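Local coordinates for protein MGS-MChE2 (Uncultured bacterium, PDB 5JD6) that probably hydrolyses carboxylic esters, as an esterase of the alpha/beta hydrolase fold from a lagoon sediment metagenome, at residues E75-K80 against P105-A110; I197-N202 against E212-L217; Y224-C229 against M235-E240. One frame throughout, in Å; residues are numbered along the deposited sequence.

Contact 1 (E75-K80 against P105-A110); sequences EFVDFK and PEIVQA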
loop_
_atom_site.group_PDB
_atom_site.type_symbol
_atom_site.label_atom_id
_atom_site.label_comp_id
_atom_site.label_asym_id
_atom_site.label_seq_id
_atom_site.Cartn_x
_atom_site.Cartn_y
_atom_site.Cartn_z
ATOM N N GLU A 75 2.193 12.731 7.399
ATOM C CA GLU A 75 2.913 13.145 8.595
ATOM C C GLU A 75 4.200 12.339 8.764
ATOM O O GLU A 75 5.204 12.855 9.252
ATOM C CB GLU A 75 2.030 12.998 9.835
ATOM C CG GLU A 75 2.649 13.559 11.105
ATOM C CD GLU A 75 1.761 13.376 12.320
ATOM O OE1 GLU A 75 0.703 12.724 12.193
ATOM O OE2 GLU A 75 2.124 13.885 13.403
ATOM N N PHE A 76 4.163 11.076 8.348
ATOM C CA PHE A 76 5.329 10.202 8.446
ATOM C C PHE A 76 6.424 10.617 7.469
ATOM O O PHE A 76 7.595 10.695 7.837
ATOM C CB PHE A 76 4.937 8.744 8.199
ATOM C CG PHE A 76 6.106 7.797 8.176
ATOM C CD1 PHE A 76 6.806 7.511 9.338
ATOM C CD2 PHE A 76 6.503 7.193 6.994
ATOM C CE1 PHE A 76 7.883 6.641 9.322
ATOM C CE2 PHE A 76 7.579 6.322 6.970
ATOM C CZ PHE A 76 8.269 6.045 8.136
ATOM N N VAL A 77 6.039 10.883 6.226
ATOM C CA VAL A 77 6.993 11.300 5.203
ATOM C C VAL A 77 7.596 12.659 5.549
ATOM O O VAL A 77 8.803 12.865 5.408
ATOM C CB VAL A 77 6.336 11.366 3.809
ATOM C CG1 VAL A 77 7.340 11.840 2.769
ATOM C CG2 VAL A 77 5.772 10.007 3.426
ATOM N N ASP A 78 6.750 13.578 6.007
ATOM C CA ASP A 78 7.208 14.896 6.439
ATOM C C ASP A 78 8.183 14.776 7.604
ATOM O O ASP A 78 9.214 15.446 7.630
ATOM C CB ASP A 78 6.025 15.783 6.835
ATOM C CG ASP A 78 5.140 16.140 5.656
ATOM O OD1 ASP A 78 5.625 16.079 4.506
ATOM O OD2 ASP A 78 3.961 16.487 5.881
ATOM N N PHE A 79 7.846 13.918 8.562
ATOM C CA PHE A 79 8.727 13.641 9.691
ATOM C C PHE A 79 10.089 13.146 9.219
ATOM O O PHE A 79 11.126 13.541 9.752
ATOM C CB PHE A 79 8.096 12.608 10.629
ATOM C CG PHE A 79 9.100 11.816 11.412
ATOM C CD1 PHE A 79 9.857 12.422 12.397
ATOM C CD2 PHE A 79 9.283 10.464 11.168
ATOM C CE1 PHE A 79 10.791 11.706 13.109
ATOM C CE2 PHE A 79 10.212 9.736 11.892
ATOM C CZ PHE A 79 10.964 10.359 12.866
ATOM N N LYS A 80 10.076 12.278 8.216
ATOM C CA LYS A 80 11.305 11.741 7.651
ATOM C C LYS A 80 12.073 12.806 6.871
ATOM O O LYS A 80 13.281 12.688 6.671
ATOM C CB LYS A 80 10.996 10.544 6.753
ATOM C CG LYS A 80 11.042 9.214 7.479
ATOM C CD LYS A 80 12.440 8.959 8.011
ATOM C CE LYS A 80 12.505 7.690 8.834
ATOM N NZ LYS A 80 13.872 7.467 9.380
ATOM N N PRO A 105 0.089 14.997 -4.065
ATOM C CA PRO A 105 0.802 14.473 -5.237
ATOM C C PRO A 105 2.259 14.921 -5.305
ATOM O O PRO A 105 3.098 14.205 -5.849
ATOM C CB PRO A 105 0.005 15.045 -6.412
ATOM C CG PRO A 105 -0.592 16.300 -5.878
ATOM C CD PRO A 105 -0.908 16.017 -4.436
ATOM N N GLU A 106 2.550 16.094 -4.751
ATOM C CA GLU A 106 3.895 16.661 -4.802
ATOM C C GLU A 106 4.878 15.905 -3.912
ATOM O O GLU A 106 6.086 16.131 -3.979
ATOM C CB GLU A 106 3.866 18.140 -4.401
ATOM C CG GLU A 106 3.134 18.429 -3.096
ATOM C CD GLU A 106 1.633 18.573 -3.281
ATOM O OE1 GLU A 106 1.199 18.897 -4.408
ATOM O OE2 GLU A 106 0.888 18.358 -2.302
ATOM N N ILE A 107 4.358 15.009 -3.080
ATOM C CA ILE A 107 5.195 14.252 -2.159
ATOM C C ILE A 107 5.416 12.825 -2.664
ATOM O O ILE A 107 6.195 12.063 -2.089
ATOM C CB ILE A 107 4.576 14.224 -0.738
ATOM C CG1 ILE A 107 5.670 14.293 0.329
ATOM C CG2 ILE A 107 3.663 13.012 -0.550
ATOM C CD1 ILE A 107 6.406 15.615 0.357
ATOM N N VAL A 108 4.740 12.475 -3.755
ATOM C CA VAL A 108 4.825 11.127 -4.307
ATOM C C VAL A 108 5.499 11.095 -5.679
ATOM O O VAL A 108 4.979 11.642 -6.649
ATOM C CB VAL A 108 3.434 10.487 -4.431
ATOM C CG1 VAL A 108 3.545 9.090 -5.019
ATOM C CG2 VAL A 108 2.749 10.451 -3.073
ATOM N N GLN A 109 6.653 10.439 -5.752
ATOM C CA GLN A 109 7.386 10.312 -7.008
ATOM C C GLN A 109 6.732 9.281 -7.923
ATOM O O GLN A 109 6.627 9.486 -9.133
ATOM C CB GLN A 109 8.843 9.928 -6.743
ATOM C CG GLN A 109 9.683 9.790 -8.004
ATOM C CD GLN A 109 11.134 9.462 -7.709
ATOM O OE1 GLN A 109 11.486 9.094 -6.588
ATOM N NE2 GLN A 109 11.986 9.596 -8.719
ATOM N N ALA A 110 6.296 8.171 -7.336
ATOM C CA ALA A 110 5.621 7.117 -8.084
ATOM C C ALA A 110 4.702 6.319 -7.170
ATOM O O ALA A 110 4.889 6.294 -5.953
ATOM C CB ALA A 110 6.635 6.200 -8.750
#
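Ile107 is the residue of 105-110 that meets segment 75-80. It closes the 3-10 turn 105-107, and its side chain points at the end of helix 66-80. Its CG1 lies 3.8 Å from Val77 CG1. The two side chains run past one another in opposite directions, so they meet along their flanks. Val77 offers this methyl because CG1 stands anti to its backbone N (chi1 178°). The tip of Ile107 goes further, to Asp78: CD1 stops 4.2 Å from Asp78 OD1. That carboxylate has its own partner, a salt bridge from Asp78 OD2 to Lys74 NZ, and Ile107 brings only carbon to it. Val108 N still bonds back to Pro105 O at 3.2 Å, then its side chain turns to Leu87. Backbone bonds from Ile107 and Gln109 to Val85, and from Ala110 to Leu87, tie the turn and strand 108-113 to strand 85-91, its parallel neighbour in the alpha/beta hydrolase sheet. Val77 also rests on Val85 and Tyr82, so the helix meets the start of that strand as well as the turn. The segments bury 93 Å² and exchange no hydrogen bond. The join is apolar and small, so dispersion and the exclusion of water probably hold it.

Contact 2 (I197-N202 against E212-L217); sequences IIWGKN and EDFKRL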
loop_
_atom_site.group_PDB
_atom_site.type_symbol
_atom_site.label_atom_id
_atom_site.label_comp_id
_atom_site.label_asym_id
_atom_site.label_seq_id
_atom_site.Cartn_x
_atom_site.Cartn_y
_atom_site.Cartn_z
ATOM N N ILE A 197 0.960 -0.944 -11.821
ATOM C CA ILE A 197 -0.064 -1.848 -11.319
ATOM C C ILE A 197 0.323 -3.297 -11.586
ATOM O O ILE A 197 0.320 -3.749 -12.729
ATOM C CB ILE A 197 -1.434 -1.557 -11.957
ATOM C CG1 ILE A 197 -1.696 -0.052 -11.993
ATOM C CG2 ILE A 197 -2.534 -2.277 -11.200
ATOM C CD1 ILE A 197 -2.912 0.332 -12.805
ATOM N N ILE A 198 0.668 -4.013 -10.521
ATOM C CA ILE A 198 1.013 -5.426 -10.613
ATOM C C ILE A 198 -0.097 -6.252 -9.975
ATOM O O ILE A 198 -0.536 -5.951 -8.871
ATOM C CB ILE A 198 2.359 -5.725 -9.928
ATOM C CG1 ILE A 198 3.457 -4.830 -10.508
ATOM C CG2 ILE A 198 2.723 -7.193 -10.085
ATOM C CD1 ILE A 198 4.800 -4.988 -9.835
ATOM N N TRP A 199 -0.560 -7.287 -10.663
ATOM C CA TRP A 199 -1.750 -7.992 -10.202
ATOM C C TRP A 199 -1.675 -9.499 -10.422
ATOM O O TRP A 199 -1.116 -9.964 -11.414
ATOM C CB TRP A 199 -2.984 -7.431 -10.909
ATOM C CG TRP A 199 -4.187 -7.282 -10.033
ATOM C CD1 TRP A 199 -5.131 -8.231 -9.765
ATOM C CD2 TRP A 199 -4.587 -6.105 -9.322
ATOM N NE1 TRP A 199 -6.091 -7.718 -8.927
ATOM C CE2 TRP A 199 -5.782 -6.414 -8.640
ATOM C CE3 TRP A 199 -4.051 -4.819 -9.196
ATOM C CZ2 TRP A 199 -6.447 -5.485 -7.843
ATOM C CZ3 TRP A 199 -4.713 -3.899 -8.403
ATOM C CH2 TRP A 199 -5.898 -4.237 -7.736
ATOM N N GLY A 200 -2.243 -10.256 -9.490
ATOM C CA GLY A 200 -2.407 -11.685 -9.678
ATOM C C GLY A 200 -3.483 -11.930 -10.718
ATOM O O GLY A 200 -4.536 -11.292 -10.684
ATOM N N LYS A 201 -3.225 -12.849 -11.642
ATOM C CA LYS A 201 -4.140 -13.094 -12.753
ATOM C C LYS A 201 -5.425 -13.801 -12.320
ATOM O O LYS A 201 -6.402 -13.834 -13.069
ATOM C CB LYS A 201 -3.447 -13.905 -13.849
ATOM C CG LYS A 201 -3.183 -13.112 -15.119
ATOM C CD LYS A 201 -4.437 -13.002 -15.974
ATOM C CE LYS A 201 -4.145 -12.338 -17.316
ATOM N NZ LYS A 201 -2.866 -12.802 -17.922
ATOM N N ASN A 202 -5.427 -14.359 -11.113
ATOM C CA ASN A 202 -6.634 -14.966 -10.564
ATOM C C ASN A 202 -6.894 -14.505 -9.131
ATOM O O ASN A 202 -6.965 -15.314 -8.205
ATOM C CB ASN A 202 -6.550 -16.495 -10.625
ATOM C CG ASN A 202 -5.259 -17.036 -10.046
ATOM O OD1 ASN A 202 -4.270 -17.196 -10.758
ATOM N ND2 ASN A 202 -5.265 -17.327 -8.751
ATOM N N GLU A 212 -7.767 -3.579 -14.341
ATOM C CA GLU A 212 -7.926 -2.955 -15.648
ATOM C C GLU A 212 -8.742 -1.669 -15.555
ATOM O O GLU A 212 -8.583 -0.769 -16.377
ATOM C CB GLU A 212 -8.572 -3.933 -16.632
ATOM C CG GLU A 212 -7.702 -5.144 -16.932
ATOM C CD GLU A 212 -8.273 -6.025 -18.025
ATOM O OE1 GLU A 212 -9.090 -6.916 -17.710
ATOM O OE2 GLU A 212 -7.902 -5.827 -19.202
ATOM N N ASP A 213 -9.611 -1.586 -14.552
ATOM C CA ASP A 213 -10.322 -0.345 -14.261
ATOM C C ASP A 213 -9.326 0.738 -13.859
ATOM O O ASP A 213 -9.433 1.887 -14.292
ATOM C CB ASP A 213 -11.357 -0.552 -13.154
ATOM C CG ASP A 213 -12.602 -1.264 -13.642
ATOM O OD1 ASP A 213 -12.948 -1.111 -14.831
ATOM O OD2 ASP A 213 -13.237 -1.974 -12.834
ATOM N N PHE A 214 -8.362 0.358 -13.025
ATOM C CA PHE A 214 -7.284 1.254 -12.618
ATOM C C PHE A 214 -6.481 1.720 -13.824
ATOM O O PHE A 214 -6.157 2.900 -13.950
ATOM C CB PHE A 214 -6.361 0.562 -11.613
ATOM C CG PHE A 214 -6.766 0.757 -10.180
ATOM C CD1 PHE A 214 -7.057 2.021 -9.695
ATOM C CD2 PHE A 214 -6.856 -0.322 -9.319
ATOM C CE1 PHE A 214 -7.427 2.206 -8.378
ATOM C CE2 PHE A 214 -7.227 -0.145 -8.000
ATOM C CZ PHE A 214 -7.513 1.121 -7.529
ATOM N N LYS A 215 -6.164 0.780 -14.708
ATOM C CA LYS A 215 -5.412 1.077 -15.920
ATOM C C LYS A 215 -6.191 2.015 -16.841
ATOM O O LYS A 215 -5.613 2.910 -17.457
ATOM C CB LYS A 215 -5.055 -0.221 -16.651
ATOM C CG LYS A 215 -4.491 -0.030 -18.050
ATOM C CD LYS A 215 -3.192 0.757 -18.034
ATOM C CE LYS A 215 -2.705 1.024 -19.450
ATOM N NZ LYS A 215 -1.495 1.889 -19.474
ATOM N N ARG A 216 -7.504 1.809 -16.922
ATOM C CA ARG A 216 -8.367 2.639 -17.759
ATOM C C ARG A 216 -8.362 4.099 -17.322
ATOM O O ARG A 216 -8.063 4.996 -18.110
ATOM C CB ARG A 216 -9.809 2.119 -17.739
ATOM C CG ARG A 216 -10.065 0.906 -18.614
ATOM C CD ARG A 216 -11.558 0.688 -18.842
ATOM N NE ARG A 216 -12.306 0.531 -17.596
ATOM C CZ ARG A 216 -13.148 1.437 -17.107
ATOM N NH1 ARG A 216 -13.353 2.575 -17.757
ATOM N NH2 ARG A 216 -13.787 1.207 -15.967
ATOM N N LEU A 217 -8.695 4.325 -16.056
ATOM C CA LEU A 217 -8.925 5.670 -15.547
ATOM C C LEU A 217 -7.633 6.464 -15.350
ATOM O O LEU A 217 -7.555 7.627 -15.740
ATOM C CB LEU A 217 -9.707 5.596 -14.235
ATOM C CG LEU A 217 -11.029 4.830 -14.336
ATOM C CD1 LEU A 217 -11.679 4.665 -12.971
ATOM C CD2 LEU A 217 -11.976 5.525 -15.301
#
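The rings of Trp199 and Phe214 approach obliquely, with Trp199 CZ3 4.3 Å from Phe214 CD2. A third flat group, the guanidinium of Arg216, takes Asp213 OD1 at its edge and in its plane. Trp199 is on strand 195-200, and Phe214 is on helix 208-217. Strand, helix and the following strand 221-226 form a beta-alpha-beta unit of the alpha/beta hydrolase sheet. The axes of the short segments 197-200 and 212-217 come within 9.7 Å and run nearly antiparallel, at 161°. This is expected where the chain crosses back over the sheet.

Ile197 carries the other half of the contact. Its CG1 arm is extended, with CD1 anti to CA (chi2 171°), and its CD1 tip reaches the side of the helix. Ile197 CD1 comes to 3.7 Å from Phe214 CB. The side chains of Ile197 and Phe214 cross at about a right angle. Lys215 takes part through its backbone N and CB; its end leads away, and NZ bonds Ala221 O. The buried indole nitrogen of Trp199 is satisfied by Thr206 O. The same side chain touches the residues of a probable Ser-His-Asp triad, so this packing borders the likely active site. Phe214 also leans on Ser116 and Leu188. No hydrogen bond joins the two segments.

On the outer side of the helix, Arg216 NH2 holds Asp213 OD1 at 2.7 Å in a salt bridge, meeting it from above the carboxylate plane. On the inner side, Ile197 CD1 ends 3.8 Å from the backbone nitrogen of Lys215.

Contact 3 (Y224-C229 against M235-E240); sequences YWIDKC and MEHPEE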
loop_
_atom_site.group_PDB
_atom_site.type_symbol
_atom_site.label_atom_id
_atom_site.label_comp_id
_atom_site.label_asym_id
_atom_site.label_seq_id
_atom_site.Cartn_x
_atom_site.Cartn_y
_atom_site.Cartn_z
ATOM N N TYR A 224 0.866 -4.887 -15.160
ATOM C CA TYR A 224 1.568 -6.158 -15.313
ATOM C C TYR A 224 0.890 -7.244 -14.484
ATOM O O TYR A 224 0.489 -7.005 -13.347
ATOM C CB TYR A 224 3.035 -6.019 -14.903
ATOM C CG TYR A 224 3.744 -4.849 -15.545
ATOM C CD1 TYR A 224 4.220 -4.930 -16.846
ATOM C CD2 TYR A 224 3.940 -3.665 -14.848
ATOM C CE1 TYR A 224 4.869 -3.863 -17.438
ATOM C CE2 TYR A 224 4.588 -2.592 -15.431
ATOM C CZ TYR A 224 5.050 -2.697 -16.726
ATOM O OH TYR A 224 5.696 -1.633 -17.313
ATOM N N TRP A 225 0.767 -8.438 -15.054
ATOM C CA TRP A 225 0.102 -9.540 -14.366
ATOM C C TRP A 225 1.071 -10.615 -13.880
ATOM O O TRP A 225 2.155 -10.793 -14.434
ATOM C CB TRP A 225 -0.949 -10.184 -15.275
ATOM C CG TRP A 225 -2.278 -9.491 -15.263
ATOM C CD1 TRP A 225 -3.208 -9.514 -14.261
ATOM C CD2 TRP A 225 -2.836 -8.688 -16.308
ATOM N NE1 TRP A 225 -4.305 -8.766 -14.615
ATOM C CE2 TRP A 225 -4.102 -8.249 -15.868
ATOM C CE3 TRP A 225 -2.385 -8.293 -17.571
ATOM C CZ2 TRP A 225 -4.921 -7.435 -16.646
ATOM C CZ3 TRP A 225 -3.201 -7.485 -18.343
ATOM C CH2 TRP A 225 -4.454 -7.067 -17.880
ATOM N N ILE A 226 0.660 -11.326 -12.835
ATOM C CA ILE A 226 1.366 -12.515 -12.377
ATOM C C ILE A 226 0.399 -13.697 -12.381
ATOM O O ILE A 226 -0.628 -13.671 -11.702
ATOM C CB ILE A 226 1.961 -12.328 -10.969
ATOM C CG1 ILE A 226 2.929 -11.143 -10.949
ATOM C CG2 ILE A 226 2.670 -13.595 -10.516
ATOM C CD1 ILE A 226 3.514 -10.853 -9.583
ATOM N N ASP A 227 0.728 -14.726 -13.154
ATOM C CA ASP A 227 -0.166 -15.867 -13.328
ATOM C C ASP A 227 -0.102 -16.819 -12.136
ATOM O O ASP A 227 0.942 -16.949 -11.494
ATOM C CB ASP A 227 0.172 -16.611 -14.625
ATOM C CG ASP A 227 -0.681 -17.845 -14.831
ATOM O OD1 ASP A 227 -1.916 -17.752 -14.662
ATOM O OD2 ASP A 227 -0.121 -18.905 -15.183
ATOM N N LYS A 228 -1.227 -17.479 -11.857
ATOM C CA LYS A 228 -1.359 -18.399 -10.729
ATOM C C LYS A 228 -1.024 -17.673 -9.438
ATOM O O LYS A 228 -0.218 -18.131 -8.628
ATOM C CB LYS A 228 -0.478 -19.635 -10.930
ATOM C CG LYS A 228 -0.644 -20.230 -12.318
ATOM C CD LYS A 228 -0.149 -21.657 -12.425
ATOM C CE LYS A 228 -0.602 -22.258 -13.746
ATOM N NZ LYS A 228 0.101 -23.526 -14.068
ATOM N N CYS A 229 -1.670 -16.526 -9.268
ATOM C CA CYS A 229 -1.404 -15.632 -8.158
ATOM C C CYS A 229 -2.695 -14.983 -7.673
ATOM O O CYS A 229 -3.544 -14.593 -8.475
ATOM C CB CYS A 229 -0.394 -14.564 -8.575
ATOM S SG CYS A 229 -0.140 -13.286 -7.353
ATOM N N MET A 235 3.700 -11.832 -1.675
ATOM C CA MET A 235 3.953 -12.959 -0.789
ATOM C C MET A 235 3.879 -14.287 -1.533
ATOM O O MET A 235 4.635 -15.211 -1.242
ATOM C CB MET A 235 2.957 -12.936 0.373
ATOM C CG MET A 235 3.056 -14.111 1.327
ATOM S SD MET A 235 2.360 -13.712 2.943
ATOM C CE MET A 235 0.943 -12.725 2.471
ATOM N N GLU A 236 2.968 -14.376 -2.497
ATOM C CA GLU A 236 2.814 -15.590 -3.288
ATOM C C GLU A 236 3.948 -15.728 -4.300
ATOM O O GLU A 236 4.447 -16.827 -4.543
ATOM C CB GLU A 236 1.462 -15.597 -4.001
ATOM C CG GLU A 236 0.273 -15.503 -3.060
ATOM C CD GLU A 236 -1.042 -15.334 -3.792
ATOM O OE1 GLU A 236 -1.695 -14.286 -3.603
ATOM O OE2 GLU A 236 -1.423 -16.249 -4.553
ATOM N N HIS A 237 4.350 -14.606 -4.888
ATOM C CA HIS A 237 5.456 -14.599 -5.838
ATOM C C HIS A 237 6.348 -13.378 -5.664
ATOM O O HIS A 237 6.295 -12.452 -6.471
ATOM C CB HIS A 237 4.933 -14.652 -7.273
ATOM C CG HIS A 237 4.244 -15.935 -7.616
ATOM N ND1 HIS A 237 2.923 -16.175 -7.307
ATOM C CD2 HIS A 237 4.697 -17.053 -8.231
ATOM C CE1 HIS A 237 2.588 -17.385 -7.722
ATOM N NE2 HIS A 237 3.648 -17.938 -8.286
ATOM N N PRO A 238 7.177 -13.375 -4.609
ATOM C CA PRO A 238 8.109 -12.266 -4.384
ATOM C C PRO A 238 9.172 -12.213 -5.475
ATOM O O PRO A 238 9.746 -11.160 -5.748
ATOM C CB PRO A 238 8.728 -12.595 -3.025
ATOM C CG PRO A 238 8.624 -14.081 -2.920
ATOM C CD PRO A 238 7.338 -14.446 -3.608
ATOM N N GLU A 239 9.420 -13.364 -6.086
ATOM C CA GLU A 239 10.366 -13.490 -7.183
ATOM C C GLU A 239 10.026 -12.583 -8.374
ATOM O O GLU A 239 10.823 -11.725 -8.757
ATOM C CB GLU A 239 10.439 -14.962 -7.621
ATOM C CG GLU A 239 9.089 -15.578 -8.000
ATOM C CD GLU A 239 9.202 -16.999 -8.497
ATOM O OE1 GLU A 239 9.965 -17.229 -9.459
ATOM O OE2 GLU A 239 8.504 -17.878 -7.950
ATOM N N GLU A 240 8.835 -12.766 -8.938
ATOM C CA GLU A 240 8.433 -12.074 -10.154
ATOM C C GLU A 240 7.983 -10.653 -9.856
ATOM O O GLU A 240 8.129 -9.762 -10.692
ATOM C CB GLU A 240 7.315 -12.844 -10.856
ATOM C CG GLU A 240 7.629 -14.314 -11.079
ATOM C CD GLU A 240 6.519 -15.044 -11.808
ATOM O OE1 GLU A 240 6.217 -16.197 -11.432
ATOM O OE2 GLU A 240 5.950 -14.466 -12.757
#
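The apolar part is Ile226 against His237. Methyl CG2 of Ile226 sits over one face of the imidazole, 4.0 Å from His237 CG. CG2 also approaches Glu240 OE2, at 4.1 Å, so one methyl touches both a ring and an acid.

The ring edge makes a polar approach. Lys228 O lies near the ring plane. In the modelled ring orientation it is 3.0 Å from His237 CE1, a close C-H...O approach at most. The first torsion sets His237 CG anti to its carbonyl carbon (chi1 -66°), which swings the ring toward the loop. Cys229 CB packs at 3.9 Å from His237 ND1. With an alanine here instead of His237, Ile226 CG2 and Lys228 O are likely to lose their ring partner, opening a gap between the strand end and the helix.

The carboxylate of Glu236 reaches the loop beyond Cys229. Its OE2 lies 3.6 Å from Cys229 C and accepts from Gly230 N, while OE1 accepts from Ala232 N. These bonds hold the loop on both sides of the probable catalytic histidine. This loop follows the last strand of the alpha/beta hydrolase sheet.

His237 lies at the break between helices 233-236 and 238-252 and is the N-cap residue of the second. Ile226 ends the edge strand 221-226, where it also packs on Ile198 of strand 195-200 and on Leu244 of helix 238-252.

In the fold
The contacts follow one another along the chain, and all reach one mixed beta-sheet. Contact 1 joins helix 66-80 to the turn before strand 108-113, far from the other two. Contacts 2 and 3 serve the last two strands of the sheet, 195-200 and the outermost 221-226. Their centres are about 13 Å apart, and they touch: Ile226 N probably bonds Trp199 O at 2.7 Å. Contact 1 is about 24 Å from contact 2 and about 28 Å from contact 3 between centres, and it lies across the chain's centre from contact 3. Strands 108-113 and 195-200 are sheet neighbours. Contacts 2 and 3 build the part of the sheet beside the probable catalytic triad.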